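Fluvirucin B1 DH domain from module 1 (Actinomadura vulgaris, PDB 6OBV) is a polyketide synthase dehydratase domain that probably removes water from the beta-hydroxyacyl intermediate made by the first module of the fluvirucin B1 assembly line. Local coordinates at residues E100-A105 with L248-N253; F207-L212 with R264-A269; E73-P78 with L107-D112. One frame throughout, in Å; residues are numbered along the deposited sequence.

In the fold
Along the chain the six segments run 73-78, 100-105, 107-112, 207-212, 248-253 and 264-269, so interaction 1 interleaves with both others, whereas interaction 3 closes before interaction 2 opens. Strand order is consistent with the double hotdog of polyketide synthase dehydratases: interaction 1 pairs strands 97-103 and 247-257 at the seam between the halves, interaction 2 lies within the later half, and interaction 3 in the earlier one. Centres of interactions 1 and 2 are about 21 Å apart, of 1 and 3 about 18 Å, of 2 and 3 about 25 Å. Interactions 1 and 3 meet where L248 CD1 packs on L76 CD1 at 4.2 Å, and helix 79-92 touches both.

Interaction 1. Residues E100-A105 with L248-N253; sequences ELTLEA and LPFAWN
A first torsion of 169° swings the F250 ring to the carbonyl side of its own residue and alongside T102, whose CG2 is turned to the carbonyl side in the same way. The two side chains point the same way, and T102 CG2 sits over a face of the F250 ring, 4.0 Å from the centroid and 28° off the normal, which meets the criteria for a CH-pi contact. The same threonine torsion turns OG1 toward E100, where OE1 accepts it at 2.5 Å through the syn lone pair. E100 is bent at its second torsion, and its CG lies beside N253 ND2 at 3.6 Å.

The backbones pair antiparallel: L101 N donates to W252 O at 2.9 Å, W252 N returns a bond to L101 O at 2.7 Å, and L103 N reaches F250 O at 2.7 Å almost straight (174°). In the double hotdog fold expected of this family, these strands form the seam that joins the two halves. Strand 247-257 pairs on its other side with strand 288-299, where F250 and A251 both face I296 in a classic beta bulge.

L101 and W252 project to the sheet face covered by helix 79-92, with A86 against L101 and V83 against W252. L103 brings CD2 in at the indole edge, in its plane, 3.2 Å from W252 NE1; that buried nitrogen has no hydrogen-bonding partner in the model.

Interaction 2. Residues F207-L212 with R264-A269; sequences FAEVEL and RVRVHA
R264 lies side by side with E211 at one end of an antiparallel strand pair in the later half of a probable double hotdog. Their aliphatic parts meet where R264 CG touches E211 CG at 3.9 Å, while the charged ends stay apart and E211 OE2 makes its salt bridge to R198. V265 exchanges two backbone bonds with V210, V265 N to V210 O at 2.9 Å and V210 N to V265 O at 3.1 Å, and both side chains face L229 of helix 227-232.

R266, back on the face of R264, is extended from CG to NE. Its NE donates to a water at 2.8 Å, lying in the plane at the guanidinium edge, and this water donates to E209 OE2 at 2.9 Å. R198 and W165 hold the E209 carboxylate from outside the pair, and W165 also makes a cation-pi contact with R266.

V267 repeats the reciprocal backbone pairing, now with A208, and its CG2 meets V210 CG2 at 4.0 Å. At H268 a chi1 of 179° turns the imidazole away from its own N-H and beside F207; the planes are 15° apart but slid, with centroids 4.5 Å apart. F207 CE1 stands over the rim of one imidazole face, 3.1 Å from H268 ND1.

Interaction 3. Residues E73-P78 with L107-D112; sequences ETVLFP and LVIEGD
V75 and F77 reach across to I109 and L107 through two backbone hydrogen bonds, one on each side of the single bridge between L76 and V108. I109 N donates to V75 O at 2.9 Å, arriving above the carbonyl plane by 39° and therefore not on a lone pair. F77 N meets L107 O at the same 2.9 Å but nearly head-on, with a C=O...N angle of 170°.

Side chains sort to two sides of this short pairing. On one, V75 CG1 rests 3.7 Å from I109 CB, and L107 CD2 packs 3.6 Å from F77 CB. On the other, V108 CG2 takes both L76 CD2, at 3.7 Å, and T74 CG2, crossing T74 at about a right angle.

Two waters extend the pairing beyond the direct bonds: one accepts from V75 N and donates to I109 O, the other accepts from L107 N at 2.7 Å and donates to F77 O. The run from H69 to P78 is consistent with the dehydratase signature HxxxGxxxxP, with E73 at the glycine position, so the contact probably joins the end of that motif to the loop that follows strand 97-103.

Further out, L76 O is hydrogen-bonded to H69 ND1, tying the bridged residue back to strand 69-71, while T74 OG1 bonds to L305 O near the C-terminus. The F77 ring packs edge-to-face with F82 of helix 79-92, and P78 CD lies 3.5 Å above one face of the F77 ring, toward its rim.

Interaction 1. Residues E100-A105 with L248-N253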
loop_
_atom_site.group_PDB
_atom_site.type_symbol
_atom_site.label_atom_id
_atom_site.label_comp_id
_atom_site.label_asym_id
_atom_site.label_seq_id
_atom_site.Cartn_x
_atom_site.Cartn_y
_atom_site.Cartn_z
ATOM N N GLU A 100 -15.260 17.839 3.716
ATOM C CA GLU A 100 -14.387 18.991 3.548
ATOM C C GLU A 100 -13.141 18.522 2.804
ATOM O O GLU A 100 -12.656 17.416 3.048
ATOM C CB GLU A 100 -14.037 19.597 4.916
ATOM C CG GLU A 100 -13.406 20.970 4.880
ATOM C CD GLU A 100 -11.911 20.906 4.656
ATOM O OE1 GLU A 100 -11.357 21.841 4.029
ATOM O OE2 GLU A 100 -11.295 19.908 5.100
ATOM N N LEU A 101 -12.646 19.339 1.874
ATOM C CA LEU A 101 -11.317 19.112 1.298
ATOM C C LEU A 101 -10.678 20.463 0.974
ATOM O O LEU A 101 -11.307 21.311 0.331
ATOM C CB LEU A 101 -11.398 18.241 0.042
ATOM C CG LEU A 101 -10.130 17.698 -0.631
ATOM C CD1 LEU A 101 -9.639 16.433 0.058
ATOM C CD2 LEU A 101 -10.399 17.379 -2.083
ATOM N N THR A 102 -9.450 20.679 1.448
ATOM C CA THR A 102 -8.680 21.875 1.116
ATOM C C THR A 102 -7.543 21.468 0.194
ATOM O O THR A 102 -6.861 20.468 0.458
ATOM C CB THR A 102 -8.122 22.575 2.360
ATOM O OG1 THR A 102 -9.172 22.820 3.296
ATOM C CG2 THR A 102 -7.499 23.911 1.993
ATOM N N LEU A 103 -7.362 22.220 -0.900
ATOM C CA LEU A 103 -6.192 22.032 -1.746
ATOM C C LEU A 103 -5.031 22.803 -1.135
ATOM O O LEU A 103 -5.147 23.998 -0.846
ATOM C CB LEU A 103 -6.460 22.499 -3.180
ATOM C CG LEU A 103 -7.480 21.716 -4.041
ATOM C CD1 LEU A 103 -7.477 20.173 -3.796
ATOM C CD2 LEU A 103 -8.877 22.289 -3.957
ATOM N N GLU A 104 -3.921 22.116 -0.901
ATOM C CA GLU A 104 -2.797 22.715 -0.189
ATOM C C GLU A 104 -1.679 23.155 -1.121
ATOM O O GLU A 104 -1.212 24.295 -1.038
ATOM C CB GLU A 104 -2.252 21.723 0.842
ATOM C CG GLU A 104 -3.344 21.054 1.637
ATOM C CD GLU A 104 -2.814 20.414 2.887
ATOM O OE1 GLU A 104 -1.627 20.040 2.887
ATOM O OE2 GLU A 104 -3.573 20.300 3.872
ATOM N N ALA A 105 -1.235 22.266 -2.005
ATOM C CA ALA A 105 -0.129 22.545 -2.903
ATOM C C ALA A 105 -0.543 22.122 -4.305
ATOM O O ALA A 105 -1.016 20.988 -4.501
ATOM C CB ALA A 105 1.171 21.817 -2.479
ATOM N N LEU A 248 -8.375 29.457 -8.861
ATOM C CA LEU A 248 -8.530 28.008 -8.891
ATOM C C LEU A 248 -9.279 27.534 -7.652
ATOM O O LEU A 248 -9.196 28.170 -6.598
ATOM C CB LEU A 248 -7.173 27.294 -8.949
ATOM C CG LEU A 248 -6.243 27.660 -10.106
ATOM C CD1 LEU A 248 -4.899 26.957 -9.931
ATOM C CD2 LEU A 248 -6.889 27.295 -11.423
ATOM N N PRO A 249 -10.016 26.427 -7.753
ATOM C CA PRO A 249 -10.660 25.845 -6.566
ATOM C C PRO A 249 -9.673 25.672 -5.422
ATOM O O PRO A 249 -8.503 25.340 -5.623
ATOM C CB PRO A 249 -11.169 24.488 -7.066
ATOM C CG PRO A 249 -11.337 24.661 -8.543
ATOM C CD PRO A 249 -10.287 25.657 -8.981
ATOM N N PHE A 250 -10.156 25.894 -4.207
ATOM C CA PHE A 250 -9.275 25.824 -3.056
ATOM C C PHE A 250 -9.886 24.991 -1.929
ATOM O O PHE A 250 -9.215 24.108 -1.384
ATOM C CB PHE A 250 -8.934 27.238 -2.582
ATOM C CG PHE A 250 -8.251 27.283 -1.247
ATOM C CD1 PHE A 250 -6.957 26.812 -1.099
ATOM C CD2 PHE A 250 -8.903 27.807 -0.136
ATOM C CE1 PHE A 250 -6.324 26.853 0.145
ATOM C CE2 PHE A 250 -8.289 27.847 1.104
ATOM C CZ PHE A 250 -6.991 27.371 1.245
ATOM N N ALA A 251 -11.148 25.241 -1.572
ATOM C CA ALA A 251 -11.788 24.524 -0.467
ATOM C C ALA A 251 -13.163 24.028 -0.877
ATOM O O ALA A 251 -13.952 24.777 -1.469
ATOM C CB ALA A 251 -11.911 25.408 0.777
ATOM N N TRP A 252 -13.452 22.770 -0.547
ATOM C CA TRP A 252 -14.721 22.127 -0.867
ATOM C C TRP A 252 -15.418 21.731 0.426
ATOM O O TRP A 252 -14.760 21.283 1.370
ATOM C CB TRP A 252 -14.499 20.885 -1.730
ATOM C CG TRP A 252 -13.680 21.127 -2.976
ATOM C CD1 TRP A 252 -12.335 21.356 -3.048
ATOM C CD2 TRP A 252 -14.163 21.142 -4.324
ATOM N NE1 TRP A 252 -11.953 21.527 -4.362
ATOM C CE2 TRP A 252 -13.057 21.398 -5.164
ATOM C CE3 TRP A 252 -15.426 20.965 -4.904
ATOM C CZ2 TRP A 252 -13.173 21.473 -6.549
ATOM C CZ3 TRP A 252 -15.540 21.050 -6.282
ATOM C CH2 TRP A 252 -14.421 21.299 -7.088
ATOM N N ASN A 253 -16.746 21.898 0.479
ATOM C CA ASN A 253 -17.532 21.363 1.586
ATOM C C ASN A 253 -18.786 20.694 1.065
ATOM O O ASN A 253 -19.433 21.201 0.147
ATOM C CB ASN A 253 -17.918 22.438 2.601
ATOM C CG ASN A 253 -16.699 23.127 3.180
ATOM O OD1 ASN A 253 -16.004 23.864 2.468
ATOM N ND2 ASN A 253 -16.405 22.868 4.464
#

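Interaction 2. Residues F207-L212 with R264-A269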
loop_
_atom_site.group_PDB
_atom_site.type_symbol
_atom_site.label_atom_id
_atom_site.label_comp_id
_atom_site.label_asym_id
_atom_site.label_seq_id
_atom_site.Cartn_x
_atom_site.Cartn_y
_atom_site.Cartn_z
ATOM N N PHE A 207 -27.153 28.640 -14.856
ATOM C CA PHE A 207 -27.481 27.296 -15.278
ATOM C C PHE A 207 -26.625 26.961 -16.490
ATOM O O PHE A 207 -26.403 27.815 -17.356
ATOM C CB PHE A 207 -28.956 27.201 -15.610
ATOM C CG PHE A 207 -29.844 27.587 -14.480
ATOM C CD1 PHE A 207 -30.183 26.657 -13.495
ATOM C CD2 PHE A 207 -30.354 28.875 -14.389
ATOM C CE1 PHE A 207 -30.997 27.014 -12.422
ATOM C CE2 PHE A 207 -31.181 29.240 -13.323
ATOM C CZ PHE A 207 -31.503 28.307 -12.339
ATOM N N ALA A 208 -26.138 25.729 -16.554
ATOM C CA ALA A 208 -25.203 25.345 -17.599
ATOM C C ALA A 208 -25.497 23.929 -18.052
ATOM O O ALA A 208 -26.041 23.109 -17.307
ATOM C CB ALA A 208 -23.743 25.436 -17.125
ATOM N N GLU A 209 -25.144 23.654 -19.299
ATOM C CA GLU A 209 -25.023 22.292 -19.786
ATOM C C GLU A 209 -23.586 22.098 -20.232
ATOM O O GLU A 209 -23.030 22.953 -20.930
ATOM C CB GLU A 209 -25.994 22.013 -20.926
ATOM C CG GLU A 209 -27.431 22.167 -20.532
ATOM C CD GLU A 209 -28.395 21.837 -21.665
ATOM O OE1 GLU A 209 -27.932 21.640 -22.810
ATOM O OE2 GLU A 209 -29.617 21.769 -21.401
ATOM N N VAL A 210 -22.990 20.986 -19.802
ATOM C CA VAL A 210 -21.570 20.698 -19.973
ATOM C C VAL A 210 -21.433 19.266 -20.483
ATOM O O VAL A 210 -22.091 18.358 -19.960
ATOM C CB VAL A 210 -20.810 20.870 -18.644
ATOM C CG1 VAL A 210 -19.330 20.745 -18.876
ATOM C CG2 VAL A 210 -21.150 22.191 -18.002
ATOM N N GLU A 211 -20.595 19.062 -21.507
ATOM C CA GLU A 211 -20.430 17.753 -22.134
ATOM C C GLU A 211 -18.953 17.463 -22.377
ATOM O O GLU A 211 -18.208 18.346 -22.815
ATOM C CB GLU A 211 -21.168 17.657 -23.480
ATOM C CG GLU A 211 -22.592 18.233 -23.519
ATOM C CD GLU A 211 -23.058 18.565 -24.935
ATOM O OE1 GLU A 211 -22.427 18.092 -25.907
ATOM O OE2 GLU A 211 -24.055 19.303 -25.076
ATOM N N LEU A 212 -18.540 16.216 -22.124
ATOM C CA LEU A 212 -17.179 15.805 -22.437
ATOM C C LEU A 212 -16.989 15.655 -23.945
ATOM O O LEU A 212 -17.917 15.311 -24.675
ATOM C CB LEU A 212 -16.851 14.471 -21.774
ATOM C CG LEU A 212 -16.850 14.412 -20.258
ATOM C CD1 LEU A 212 -16.625 12.982 -19.813
ATOM C CD2 LEU A 212 -15.745 15.309 -19.746
ATOM N N ARG A 264 -22.483 13.907 -19.724
ATOM C CA ARG A 264 -23.062 15.229 -19.909
ATOM C C ARG A 264 -23.893 15.536 -18.674
ATOM O O ARG A 264 -24.492 14.632 -18.087
ATOM C CB ARG A 264 -23.928 15.293 -21.179
ATOM C CG ARG A 264 -23.326 14.569 -22.378
ATOM C CD ARG A 264 -24.246 14.588 -23.593
ATOM N NE ARG A 264 -25.602 14.182 -23.253
ATOM C CZ ARG A 264 -26.649 14.346 -24.061
ATOM N NH1 ARG A 264 -26.474 14.905 -25.251
ATOM N NH2 ARG A 264 -27.868 13.955 -23.686
ATOM N N VAL A 265 -23.896 16.796 -18.242
ATOM C CA VAL A 265 -24.609 17.165 -17.028
ATOM C C VAL A 265 -25.260 18.527 -17.200
ATOM O O VAL A 265 -24.896 19.322 -18.071
ATOM C CB VAL A 265 -23.699 17.193 -15.771
ATOM C CG1 VAL A 265 -23.141 15.778 -15.429
ATOM C CG2 VAL A 265 -22.604 18.249 -15.907
ATOM N N ARG A 266 -26.232 18.785 -16.337
ATOM C CA ARG A 266 -26.724 20.126 -16.093
ATOM C C ARG A 266 -26.138 20.641 -14.783
ATOM O O ARG A 266 -25.837 19.866 -13.871
ATOM C CB ARG A 266 -28.241 20.140 -16.023
ATOM C CG ARG A 266 -28.948 19.556 -17.238
ATOM C CD ARG A 266 -30.377 19.244 -16.844
ATOM N NE ARG A 266 -31.199 18.843 -17.969
ATOM C CZ ARG A 266 -32.508 18.639 -17.886
ATOM N NH1 ARG A 266 -33.129 18.808 -16.725
ATOM N NH2 ARG A 266 -33.192 18.277 -18.961
ATOM N N VAL A 267 -25.968 21.958 -14.698
ATOM C CA VAL A 267 -25.312 22.591 -13.561
ATOM C C VAL A 267 -26.169 23.743 -13.068
ATOM O O VAL A 267 -26.705 24.518 -13.865
ATOM C CB VAL A 267 -23.900 23.080 -13.931
ATOM C CG1 VAL A 267 -23.192 23.657 -12.702
ATOM C CG2 VAL A 267 -23.099 21.937 -14.514
ATOM N N HIS A 268 -26.314 23.844 -11.752
ATOM C CA HIS A 268 -27.034 24.938 -11.103
ATOM C C HIS A 268 -26.093 25.545 -10.062
ATOM O O HIS A 268 -25.878 24.959 -8.998
ATOM C CB HIS A 268 -28.325 24.418 -10.476
ATOM C CG HIS A 268 -29.128 25.462 -9.760
ATOM N ND1 HIS A 268 -29.024 26.809 -10.035
ATOM C CD2 HIS A 268 -30.057 25.350 -8.781
ATOM C CE1 HIS A 268 -29.843 27.481 -9.248
ATOM N NE2 HIS A 268 -30.480 26.619 -8.476
ATOM N N ALA A 269 -25.515 26.710 -10.359
ATOM C CA ALA A 269 -24.602 27.371 -9.432
ATOM C C ALA A 269 -25.215 28.653 -8.895
ATOM O O ALA A 269 -25.860 29.409 -9.631
ATOM C CB ALA A 269 -23.263 27.695 -10.077
HETATM O O HOH W 1 -30.265 19.044 -20.600
#

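Interaction 3. Residues E73-P78 with L107-D112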
loop_
_atom_site.group_PDB
_atom_site.type_symbol
_atom_site.label_atom_id
_atom_site.label_comp_id
_atom_site.label_asym_id
_atom_site.label_seq_id
_atom_site.Cartn_x
_atom_site.Cartn_y
_atom_site.Cartn_z
ATOM N N GLU A 73 1.743 27.963 -19.673
ATOM C CA GLU A 73 2.360 26.746 -20.185
ATOM C C GLU A 73 2.549 25.680 -19.107
ATOM O O GLU A 73 3.192 24.653 -19.370
ATOM C CB GLU A 73 3.701 27.068 -20.860
ATOM C CG GLU A 73 3.622 28.061 -22.037
ATOM C CD GLU A 73 2.638 27.648 -23.136
ATOM O OE1 GLU A 73 2.309 26.445 -23.256
ATOM O OE2 GLU A 73 2.191 28.547 -23.888
ATOM N N THR A 74 1.985 25.887 -17.916
ATOM C CA THR A 74 2.131 24.964 -16.798
ATOM C C THR A 74 0.931 24.033 -16.750
ATOM O O THR A 74 -0.201 24.491 -16.566
ATOM C CB THR A 74 2.239 25.721 -15.477
ATOM O OG1 THR A 74 3.395 26.554 -15.498
ATOM C CG2 THR A 74 2.365 24.742 -14.309
ATOM N N VAL A 75 1.178 22.735 -16.890
ATOM C CA VAL A 75 0.128 21.737 -16.733
ATOM C C VAL A 75 -0.088 21.504 -15.242
ATOM O O VAL A 75 0.859 21.180 -14.515
ATOM C CB VAL A 75 0.497 20.431 -17.455
ATOM C CG1 VAL A 75 -0.613 19.408 -17.308
ATOM C CG2 VAL A 75 0.788 20.711 -18.917
ATOM N N LEU A 76 -1.336 21.677 -14.789
ATOM C CA LEU A 76 -1.730 21.515 -13.395
ATOM C C LEU A 76 -2.806 20.451 -13.288
ATOM O O LEU A 76 -3.811 20.506 -14.012
ATOM C CB LEU A 76 -2.288 22.814 -12.810
ATOM C CG LEU A 76 -1.239 23.900 -12.638
ATOM C CD1 LEU A 76 -1.915 25.216 -12.289
ATOM C CD2 LEU A 76 -0.254 23.464 -11.566
ATOM N N PHE A 77 -2.612 19.511 -12.376
ATOM C CA PHE A 77 -3.668 18.561 -12.072
ATOM C C PHE A 77 -4.889 19.332 -11.571
ATOM O O PHE A 77 -4.745 20.229 -10.734
ATOM C CB PHE A 77 -3.180 17.554 -11.031
ATOM C CG PHE A 77 -4.110 16.379 -10.817
ATOM C CD1 PHE A 77 -4.177 15.342 -11.746
ATOM C CD2 PHE A 77 -4.891 16.300 -9.666
ATOM C CE1 PHE A 77 -5.025 14.261 -11.542
ATOM C CE2 PHE A 77 -5.739 15.219 -9.443
ATOM C CZ PHE A 77 -5.800 14.191 -10.379
ATOM N N PRO A 78 -6.089 19.045 -12.070
ATOM C CA PRO A 78 -7.255 19.859 -11.677
ATOM C C PRO A 78 -7.682 19.551 -10.252
ATOM O O PRO A 78 -7.685 18.396 -9.826
ATOM C CB PRO A 78 -8.340 19.456 -12.689
ATOM C CG PRO A 78 -7.957 18.059 -13.142
ATOM C CD PRO A 78 -6.437 17.937 -12.991
ATOM N N LEU A 107 -0.294 20.565 -7.936
ATOM C CA LEU A 107 0.423 19.425 -8.504
ATOM C C LEU A 107 0.704 19.758 -9.960
ATOM O O LEU A 107 -0.219 19.770 -10.786
ATOM C CB LEU A 107 -0.395 18.137 -8.385
ATOM C CG LEU A 107 0.077 16.942 -9.222
ATOM C CD1 LEU A 107 1.567 16.591 -8.966
ATOM C CD2 LEU A 107 -0.818 15.743 -8.979
ATOM N N VAL A 108 1.964 20.080 -10.258
ATOM C CA VAL A 108 2.410 20.332 -11.622
ATOM C C VAL A 108 2.710 18.995 -12.286
ATOM O O VAL A 108 3.393 18.139 -11.704
ATOM C CB VAL A 108 3.656 21.238 -11.628
ATOM C CG1 VAL A 108 4.342 21.198 -12.970
ATOM C CG2 VAL A 108 3.304 22.669 -11.267
ATOM N N ILE A 109 2.216 18.813 -13.509
ATOM C CA ILE A 109 2.554 17.651 -14.325
ATOM C C ILE A 109 3.638 18.061 -15.301
ATOM O O ILE A 109 3.389 18.872 -16.199
ATOM C CB ILE A 109 1.342 17.110 -15.101
ATOM C CG1 ILE A 109 0.106 16.961 -14.209
ATOM C CG2 ILE A 109 1.746 15.805 -15.784
ATOM C CD1 ILE A 109 0.170 15.816 -13.228
ATOM N N GLU A 110 4.825 17.481 -15.169
ATOM C CA GLU A 110 5.965 17.879 -15.989
ATOM C C GLU A 110 6.047 16.970 -17.213
ATOM O O GLU A 110 6.607 15.873 -17.150
ATOM C CB GLU A 110 7.250 17.834 -15.168
ATOM C CG GLU A 110 8.358 18.719 -15.722
ATOM C CD GLU A 110 7.907 20.162 -15.944
ATOM O OE1 GLU A 110 7.467 20.812 -14.966
ATOM O OE2 GLU A 110 8.003 20.643 -17.101
ATOM N N GLY A 111 5.501 17.433 -18.335
ATOM C CA GLY A 111 5.591 16.655 -19.566
ATOM C C GLY A 111 4.829 15.348 -19.437
ATOM O O GLY A 111 3.743 15.287 -18.848
ATOM N N ASP A 112 5.410 14.280 -19.987
ATOM C CA ASP A 112 4.824 12.944 -19.917
ATOM C C ASP A 112 5.405 12.102 -18.780
ATOM O O ASP A 112 5.251 10.874 -18.781
ATOM C CB ASP A 112 4.996 12.216 -21.255
ATOM C CG ASP A 112 6.450 11.967 -21.605
ATOM O OD1 ASP A 112 7.344 12.538 -20.941
ATOM O OD2 ASP A 112 6.702 11.184 -22.544
HETATM O O HOH W 2 3.976 21.729 -16.616
HETATM O O HOH W 3 -2.862 20.938 -8.542
#